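Local coordinates for protein flagellin (Burkholderia pseudomallei, PDB 4CFI) that probably polymerises as the subunit of the bacterial flagellar filament, the surface fibre of swimming motility, and is studied for its immunoreactive epitopes, at residues T17-R22 with I51-R56; I210-K215 with T226-Y231. All coordinates share one frame; numbering follows the deposited sequence. Where two conformers were deposited one is given.

Contact 1 (T17-R22 with I51-R56)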
ATOM      1  N   THR A  17      -8.870  -0.404 -13.703  1.00 10.75           N
ATOM      2  CA  THR A  17      -9.631  -0.065 -12.483  1.00 11.19           C
ATOM      3  C   THR A  17     -10.597  -1.197 -12.107  1.00 10.45           C
ATOM      4  O   THR A  17     -10.706  -1.543 -10.923  1.00 12.66           O
ATOM      5  CB  THR A  17     -10.391   1.266 -12.672  1.00 12.62           C
ATOM      6  OG1 THR A  17      -9.435   2.323 -12.781  1.00 16.65           O
ATOM      7  CG2 THR A  17     -11.322   1.558 -11.508  1.00 15.23           C
ATOM      8  N   ASN A  18     -11.319  -1.749 -13.076  1.00 11.09           N
ATOM      9  CA  ASN A  18     -12.238  -2.852 -12.788  1.00  9.95           C
ATOM     10  C   ASN A  18     -11.498  -4.028 -12.112  1.00  9.16           C
ATOM     11  O   ASN A  18     -11.974  -4.584 -11.117  1.00  9.96           O
ATOM     12  CB  ASN A  18     -12.985  -3.327 -14.057  1.00  9.95           C
ATOM     13  CG  ASN A  18     -14.248  -2.503 -14.390  1.00 11.94           C
ATOM     14  OD1 ASN A  18     -15.332  -2.830 -13.929  1.00 14.65           O
ATOM     15  ND2 ASN A  18     -14.120  -1.509 -15.254  1.00 13.17           N
ATOM     16  N   SER A  19     -10.340  -4.413 -12.652  1.00  8.05           N
ATOM     17  CA  SER A  19      -9.605  -5.567 -12.112  1.00  8.19           C
ATOM     18  C   SER A  19      -8.979  -5.265 -10.753  1.00  8.77           C
ATOM     19  O   SER A  19      -8.967  -6.129  -9.875  1.00  9.57           O
ATOM     20  CB  SER A  19      -8.539  -6.086 -13.079  1.00  8.44           C
ATOM     21  OG  SER A  19      -9.127  -6.874 -14.116  1.00  8.73           O
ATOM     22  N   LEU A  20      -8.477  -4.046 -10.568  1.00  9.45           N
ATOM     23  CA  LEU A  20      -7.901  -3.665  -9.270  1.00  8.78           C
ATOM     24  C   LEU A  20      -8.989  -3.584  -8.192  1.00  9.52           C
ATOM     25  O   LEU A  20      -8.781  -4.098  -7.083  1.00 11.44           O
ATOM     26  CB  LEU A  20      -7.138  -2.348  -9.389  1.00  9.16           C
ATOM     27  CG  LEU A  20      -5.932  -2.364 -10.336  1.00 10.13           C
ATOM     28  CD1 LEU A  20      -5.402  -0.955 -10.558  1.00 10.64           C
ATOM     29  CD2 LEU A  20      -4.798  -3.281  -9.900  1.00 10.82           C
ATOM     30  N   GLN A  21     -10.135  -2.973  -8.522  1.00 10.39           N
ATOM     31  CA  GLN A  21     -11.283  -2.897  -7.597  1.00 10.51           C
ATOM     32  C   GLN A  21     -11.759  -4.316  -7.227  1.00 11.38           C
ATOM     33  O   GLN A  21     -12.192  -4.546  -6.096  1.00 13.64           O
ATOM     34  CB  GLN A  21     -12.444  -2.024  -8.154  1.00 13.31           C
ATOM     35  CG  GLN A  21     -12.093  -0.524  -8.127  1.00 12.24           C
ATOM     36  CD  GLN A  21     -13.138   0.469  -8.663  0.50 12.49           C
ATOM     37  OE1 GLN A  21     -14.064   0.128  -9.411  1.00 18.43           O
ATOM     38  NE2 GLN A  21     -12.947   1.739  -8.316  1.00 12.56           N
ATOM     39  N   ARG A  22     -11.650  -5.264  -8.156  1.00 10.51           N
ATOM     40  CA  ARG A  22     -12.047  -6.652  -7.904  1.00 10.22           C
ATOM     41  C   ARG A  22     -11.080  -7.301  -6.918  1.00 10.57           C
ATOM     42  O   ARG A  22     -11.506  -7.987  -5.989  1.00 11.66           O
ATOM     43  CB  ARG A  22     -12.108  -7.451  -9.212  1.00  9.27           C
ATOM     44  CG  ARG A  22     -12.526  -8.895  -9.034  1.00  9.73           C
ATOM     45  CD  ARG A  22     -14.000  -9.040  -8.669  1.00 10.15           C
ATOM     46  NE  ARG A  22     -14.356 -10.456  -8.531  1.00 11.14           N
ATOM     47  CZ  ARG A  22     -14.528 -11.297  -9.547  1.00 10.35           C
ATOM     48  NH1 ARG A  22     -14.432 -10.885 -10.797  1.00  9.96           N
ATOM     49  NH2 ARG A  22     -14.811 -12.563  -9.317  1.00 11.12           N
ATOM     50  N   ILE A  51      -4.976 -10.697 -11.903  1.00  8.65           N
ATOM     51  CA  ILE A  51      -3.608 -10.344 -12.238  1.00  8.76           C
ATOM     52  C   ILE A  51      -3.349 -10.642 -13.724  1.00  8.39           C
ATOM     53  O   ILE A  51      -2.717  -9.841 -14.421  1.00  8.96           O
ATOM     54  CB  ILE A  51      -2.594 -11.053 -11.320  1.00  9.35           C
ATOM     55  CG1 ILE A  51      -2.726 -10.546  -9.876  1.00  9.01           C
ATOM     56  CG2 ILE A  51      -1.185 -10.755 -11.787  1.00  9.36           C
ATOM     57  CD1 ILE A  51      -1.968 -11.371  -8.848  1.00  9.27           C
ATOM     58  N   SER A  52      -3.848 -11.777 -14.210  0.75  8.35           N
ATOM     59  CA  SER A  52      -3.717 -12.115 -15.628  0.75  8.57           C
ATOM     60  C   SER A  52      -4.389 -11.063 -16.522  0.75  7.90           C
ATOM     61  O   SER A  52      -3.845 -10.680 -17.566  0.75  7.65           O
ATOM     62  CB  SER A  52      -4.295 -13.513 -15.920  0.75  9.29           C
ATOM     63  OG  SER A  52      -3.560 -14.537 -15.267  0.75 12.36           O
ATOM     64  N   GLU A  53      -5.554 -10.579 -16.111  1.00  7.81           N
ATOM     65  CA  GLU A  53      -6.243  -9.542 -16.862  1.00  8.21           C
ATOM     66  C   GLU A  53      -5.469  -8.224 -16.830  1.00  7.57           C
ATOM     67  O   GLU A  53      -5.379  -7.567 -17.865  1.00  8.35           O
ATOM     68  CB  GLU A  53      -7.697  -9.409 -16.377  1.00  8.55           C
ATOM     69  CG  GLU A  53      -8.549  -8.396 -17.130  1.00  8.41           C
ATOM     70  CD  GLU A  53      -8.841  -8.719 -18.582  1.00 10.57           C
ATOM     71  OE1 GLU A  53      -8.440  -9.756 -19.135  1.00 11.93           O
ATOM     72  OE2 GLU A  53      -9.523  -7.882 -19.181  1.00 14.21           O
ATOM     73  N   VAL A  54      -4.888  -7.854 -15.684  1.00  7.88           N
ATOM     74  CA  VAL A  54      -4.007  -6.685 -15.610  1.00  7.74           C
ATOM     75  C   VAL A  54      -2.870  -6.803 -16.631  1.00  7.27           C
ATOM     76  O   VAL A  54      -2.596  -5.865 -17.381  1.00  8.03           O
ATOM     77  CB  VAL A  54      -3.445  -6.505 -14.180  1.00  8.38           C
ATOM     78  CG1 VAL A  54      -2.333  -5.474 -14.138  1.00  9.01           C
ATOM     79  CG2 VAL A  54      -4.552  -6.118 -13.210  1.00  9.79           C
ATOM     80  N   ASN A  55      -2.205  -7.960 -16.660  1.00  7.73           N
ATOM     81  CA  ASN A  55      -1.109  -8.163 -17.596  1.00  7.78           C
ATOM     82  C   ASN A  55      -1.572  -8.171 -19.049  1.00  7.31           C
ATOM     83  O   ASN A  55      -0.812  -7.722 -19.920  1.00  8.58           O
ATOM     84  CB  ASN A  55      -0.304  -9.435 -17.274  1.00  9.13           C
ATOM     85  CG  ASN A  55       0.548  -9.300 -16.030  1.00  9.52           C
ATOM     86  OD1 ASN A  55       0.646 -10.234 -15.215  1.00 12.74           O
ATOM     87  ND2 ASN A  55       1.172  -8.174 -15.872  1.00  8.57           N
ATOM     88  N   ARG A  56      -2.782  -8.656 -19.316  1.00  7.11           N
ATOM     89  CA  ARG A  56      -3.330  -8.584 -20.669  1.00  7.34           C
ATOM     90  C   ARG A  56      -3.570  -7.137 -21.092  1.00  7.24           C
ATOM     91  O   ARG A  56      -3.235  -6.731 -22.208  1.00  8.06           O
ATOM     92  CB  ARG A  56      -4.627  -9.378 -20.792  1.00  7.76           C
ATOM     93  CG  ARG A  56      -5.075  -9.608 -22.233  1.00  8.35           C
ATOM     94  CD  ARG A  56      -6.539 -10.041 -22.354  1.00  9.54           C
ATOM     95  NE  ARG A  56      -7.437  -9.049 -21.786  1.00  9.84           N
ATOM     96  CZ  ARG A  56      -7.704  -7.873 -22.339  1.00 10.97           C
ATOM     97  NH1 ARG A  56      -7.223  -7.537 -23.536  1.00 10.56           N
ATOM     98  NH2 ARG A  56      -8.473  -7.013 -21.693  1.00 11.73           N
TER
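S19 and V54 bring two antiparallel helices together at a point where a short side chain faces a branched one. S19 CB rests 4.0 Å from V54 CG2, and the serine OG lies against the aliphatic stem of E53, 3.4 Å from E53 CG. That second touch is polar atom against carbon; the hydroxyl itself is hydrogen-bonded to Q50 OE1 of helix 37-60, about one turn before V54. L20 adds a looser apolar contact through CD2, 4.4 Å from V54 CG2, while its side chain also packs on I237, L241 and V244 of helix 227-257. V54 likewise touches A98 of a loop. Further out, E53 has CG anti to its backbone N (chi1 -177°) and then bends at chi2, which turns the carboxylate away from S19, toward R56. There the guanidinium takes it side-on, NE to E53 OE1 and NH2 to E53 OE2, both 2.9 Å and nearly straight, although each oxygen is met from above the carboxylate plane. The axes, 9.3 Å apart, show ordinary near-antiparallel packing. The two segments thus meet by van der Waals packing alone; the S19-Q50 bond adds a polar tie between the helices, and the E53-R56 salt bridge stays within one.

Contact 2 (I210-K215 with T226-Y231); sequences INAVNK and TQTGAY
A212 and T228 make the first touch between the end of one helix and the start of the next, methyl to methyl, with A212 CB 3.5 Å from T228 CG2. The threonine presents carbon here because its CG2 lies anti to the backbone N and OG1 anti to the carbonyl carbon (chi1 -66°). T228 also packs on Q209, one turn before V213 on the opposing helix. The backbone of A212 serves two further partners: its O accepts from K215 N, 3.0 Å away, and from the side-chain amide of Q232.

V213 comes next and reaches across with one branch. Its CG2 lies 3.7 Å from Y231 CB and, more loosely, 4.3 Å from T228 O; V213 also touches L112 of strand 111-119. The tyrosine ring leads away from V213 and has Q227 O over one face, 3.4 Å above its plane and offset toward the rim. At the far end of the ring, a bond from Q227 NE2 to Y231 OH is doubtful, being very short and bent; in the conformer given, the same nitrogen bonds S31 O of helix 2-31.

N214 closes the segment's polar links by bonding G146 O through ND2. At the start of helix 227-257, T226 is the N-cap, its OG1 accepting from G229 N at 3.1 Å. Two helices joined by a non-helical connection and packed through methyl groups and the CB of a tyrosine, beside a capped N-terminus, form a helix-loop-helix junction, consistent with a flagellin chain returning from its D2 domain to the long C-terminal helix.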
ATOM      1  N   ILE A 210       2.955  -6.256  10.900  1.00  6.94           N
ATOM      2  CA  ILE A 210       3.104  -4.836  10.615  1.00  6.92           C
ATOM      3  C   ILE A 210       4.261  -4.583   9.651  1.00  6.97           C
ATOM      4  O   ILE A 210       4.108  -3.814   8.690  1.00  7.89           O
ATOM      5  CB  ILE A 210       3.296  -4.038  11.911  1.00  6.44           C
ATOM      6  CG1 ILE A 210       1.995  -4.050  12.734  1.00  7.02           C
ATOM      7  CG2 ILE A 210       3.711  -2.613  11.596  1.00  6.92           C
ATOM      8  CD1 ILE A 210       2.136  -3.635  14.197  1.00  7.60           C
ATOM      9  N   ASN A 211       5.398  -5.234   9.876  1.00  6.83           N
ATOM     10  CA  ASN A 211       6.541  -5.037   8.977  1.00  7.96           C
ATOM     11  C   ASN A 211       6.252  -5.523   7.550  1.00  8.46           C
ATOM     12  O   ASN A 211       6.736  -4.930   6.585  1.00  9.71           O
ATOM     13  CB  ASN A 211       7.817  -5.682   9.530  1.00  8.51           C
ATOM     14  CG  ASN A 211       8.506  -4.822  10.578  1.00  8.08           C
ATOM     15  OD1 ASN A 211       8.938  -5.294  11.658  1.00 10.19           O
ATOM     16  ND2 ASN A 211       8.637  -3.558  10.267  1.00  6.30           N
ATOM     17  N   ALA A 212       5.479  -6.596   7.403  1.00  9.03           N
ATOM     18  CA  ALA A 212       5.101  -7.104   6.077  1.00  9.40           C
ATOM     19  C   ALA A 212       4.090  -6.171   5.395  1.00  9.01           C
ATOM     20  O   ALA A 212       4.239  -5.855   4.214  1.00  9.69           O
ATOM     21  CB  ALA A 212       4.539  -8.508   6.188  1.00 10.62           C
ATOM     22  N   VAL A 213       3.068  -5.719   6.122  1.00  9.15           N
ATOM     23  CA  VAL A 213       2.055  -4.799   5.578  1.00  9.02           C
ATOM     24  C   VAL A 213       2.705  -3.468   5.170  1.00  8.08           C
ATOM     25  O   VAL A 213       2.274  -2.824   4.205  1.00  8.89           O
ATOM     26  CB  VAL A 213       0.869  -4.611   6.559  1.00  9.64           C
ATOM     27  CG1 VAL A 213      -0.143  -3.610   6.035  1.00 10.58           C
ATOM     28  CG2 VAL A 213       0.171  -5.945   6.783  1.00 10.48           C
ATOM     29  N   ASN A 214       3.750  -3.063   5.895  1.00  7.75           N
ATOM     30  CA  ASN A 214       4.500  -1.866   5.577  1.00  7.03           C
ATOM     31  C   ASN A 214       5.253  -1.954   4.244  1.00  7.93           C
ATOM     32  O   ASN A 214       5.614  -0.927   3.690  1.00  8.36           O
ATOM     33  CB  ASN A 214       5.510  -1.605   6.700  1.00  7.42           C
ATOM     34  CG  ASN A 214       6.008  -0.168   6.722  1.00  6.48           C
ATOM     35  OD1 ASN A 214       5.229   0.747   6.597  1.00  7.29           O
ATOM     36  ND2 ASN A 214       7.305   0.029   6.921  1.00  7.30           N
ATOM     37  N   LYS A 215       5.481  -3.168   3.746  0.50  8.16           N
ATOM     38  CA  LYS A 215       6.258  -3.388   2.535  0.50  8.93           C
ATOM     39  C   LYS A 215       5.480  -4.332   1.612  0.50  9.08           C
ATOM     40  O   LYS A 215       5.897  -5.475   1.364  0.50 10.98           O
ATOM     41  CB  LYS A 215       7.628  -3.967   2.887  0.50 10.65           C
ATOM     42  CG  LYS A 215       8.756  -3.493   1.979  0.50 13.67           C
ATOM     43  CD  LYS A 215       8.608  -3.935   0.538  0.50 16.37           C
ATOM     44  CE  LYS A 215       9.327  -2.929  -0.341  0.50 15.29           C
ATOM     45  NZ  LYS A 215       8.962  -2.887  -1.782  0.50 14.64           N
ATOM     46  N   THR A 226      -3.290 -15.796   2.945  1.00 12.24           N
ATOM     47  CA  THR A 226      -2.977 -15.619   4.357  1.00 12.93           C
ATOM     48  C   THR A 226      -3.460 -14.239   4.760  1.00 12.09           C
ATOM     49  O   THR A 226      -3.606 -13.343   3.913  1.00 12.73           O
ATOM     50  CB  THR A 226      -1.478 -15.700   4.658  1.00 12.48           C
ATOM     51  OG1 THR A 226      -0.805 -14.590   4.041  1.00 13.35           O
ATOM     52  CG2 THR A 226      -0.892 -17.015   4.184  1.00 14.06           C
ATOM     53  N   GLN A 227      -3.702 -14.050   6.056  0.50 12.16           N
ATOM     54  CA  GLN A 227      -4.233 -12.777   6.555  0.50 12.98           C
ATOM     55  C   GLN A 227      -3.273 -11.621   6.260  0.50 12.35           C
ATOM     56  O   GLN A 227      -3.692 -10.556   5.785  0.50 13.17           O
ATOM     57  CB  GLN A 227      -4.505 -12.848   8.061  0.50 14.50           C
ATOM     58  CG  GLN A 227      -5.231 -11.623   8.604  0.50 16.54           C
ATOM     59  CD  GLN A 227      -6.709 -11.638   8.267  0.50 18.10           C
ATOM     60  OE1 GLN A 227      -7.163 -12.481   7.501  0.50 22.84           O
ATOM     61  NE2 GLN A 227      -7.467 -10.721   8.849  0.50 18.52           N
ATOM     62  N   THR A 228      -1.984 -11.838   6.517  1.00 11.17           N
ATOM     63  CA  THR A 228      -0.968 -10.820   6.237  1.00 10.56           C
ATOM     64  C   THR A 228      -0.953 -10.497   4.748  1.00  9.98           C
ATOM     65  O   THR A 228      -0.892  -9.329   4.379  1.00 10.93           O
ATOM     66  CB  THR A 228       0.427 -11.270   6.703  1.00 11.91           C
ATOM     67  OG1 THR A 228       0.414 -11.368   8.133  1.00 13.84           O
ATOM     68  CG2 THR A 228       1.526 -10.307   6.258  1.00 12.36           C
ATOM     69  N   GLY A 229      -1.038 -11.513   3.900  1.00 10.36           N
ATOM     70  CA  GLY A 229      -1.037 -11.295   2.460  1.00  9.69           C
ATOM     71  C   GLY A 229      -2.245 -10.527   1.973  1.00  9.81           C
ATOM     72  O   GLY A 229      -2.141  -9.705   1.072  1.00 10.64           O
ATOM     73  N   ALA A 230      -3.400 -10.782   2.571  1.00 10.08           N
ATOM     74  CA  ALA A 230      -4.617 -10.035   2.272  1.00 10.54           C
ATOM     75  C   ALA A 230      -4.490  -8.553   2.652  1.00 10.12           C
ATOM     76  O   ALA A 230      -4.903  -7.658   1.895  1.00 10.44           O
ATOM     77  CB  ALA A 230      -5.822 -10.676   2.947  1.00 10.90           C
ATOM     78  N   TYR A 231      -3.936  -8.291   3.838  1.00 10.04           N
ATOM     79  CA  TYR A 231      -3.686  -6.918   4.246  1.00 10.18           C
ATOM     80  C   TYR A 231      -2.668  -6.228   3.325  1.00  9.81           C
ATOM     81  O   TYR A 231      -2.852  -5.045   2.975  1.00 10.45           O
ATOM     82  CB  TYR A 231      -3.215  -6.850   5.697  1.00  9.96           C
ATOM     83  CG  TYR A 231      -4.242  -7.258   6.752  1.00 11.89           C
ATOM     84  CD1 TYR A 231      -5.615  -7.158   6.531  1.00 16.34           C
ATOM     85  CD2 TYR A 231      -3.820  -7.693   8.008  1.00 12.06           C
ATOM     86  CE1 TYR A 231      -6.524  -7.514   7.518  1.00 17.75           C
ATOM     87  CE2 TYR A 231      -4.729  -8.047   9.003  1.00 15.39           C
ATOM     88  CZ  TYR A 231      -6.075  -7.944   8.757  1.00 17.30           C
ATOM     89  OH  TYR A 231      -6.975  -8.315   9.744  1.00 22.29           O
TER

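In the fold
Contact 1 and contact 2 follow one another in series along the chain, with centres 20 Å apart and nearest atoms about 10 Å apart, so they do not touch. Helix 227-257 ties them together: its first turns supply one side of contact 2, and farther along it packs on L20 and T17 of contact 1. Helix 2-31 is a second bridge, carrying 17-22 and ending at S31, which reaches Q227 and Y231. The pair illustrates how flagellin joins helices: 17-22 with 51-56 holds two antiparallel N-terminal helices side by side, whereas 210-215 with 226-231 joins helix 197-213, across a non-helical connection, to the C-terminal helix.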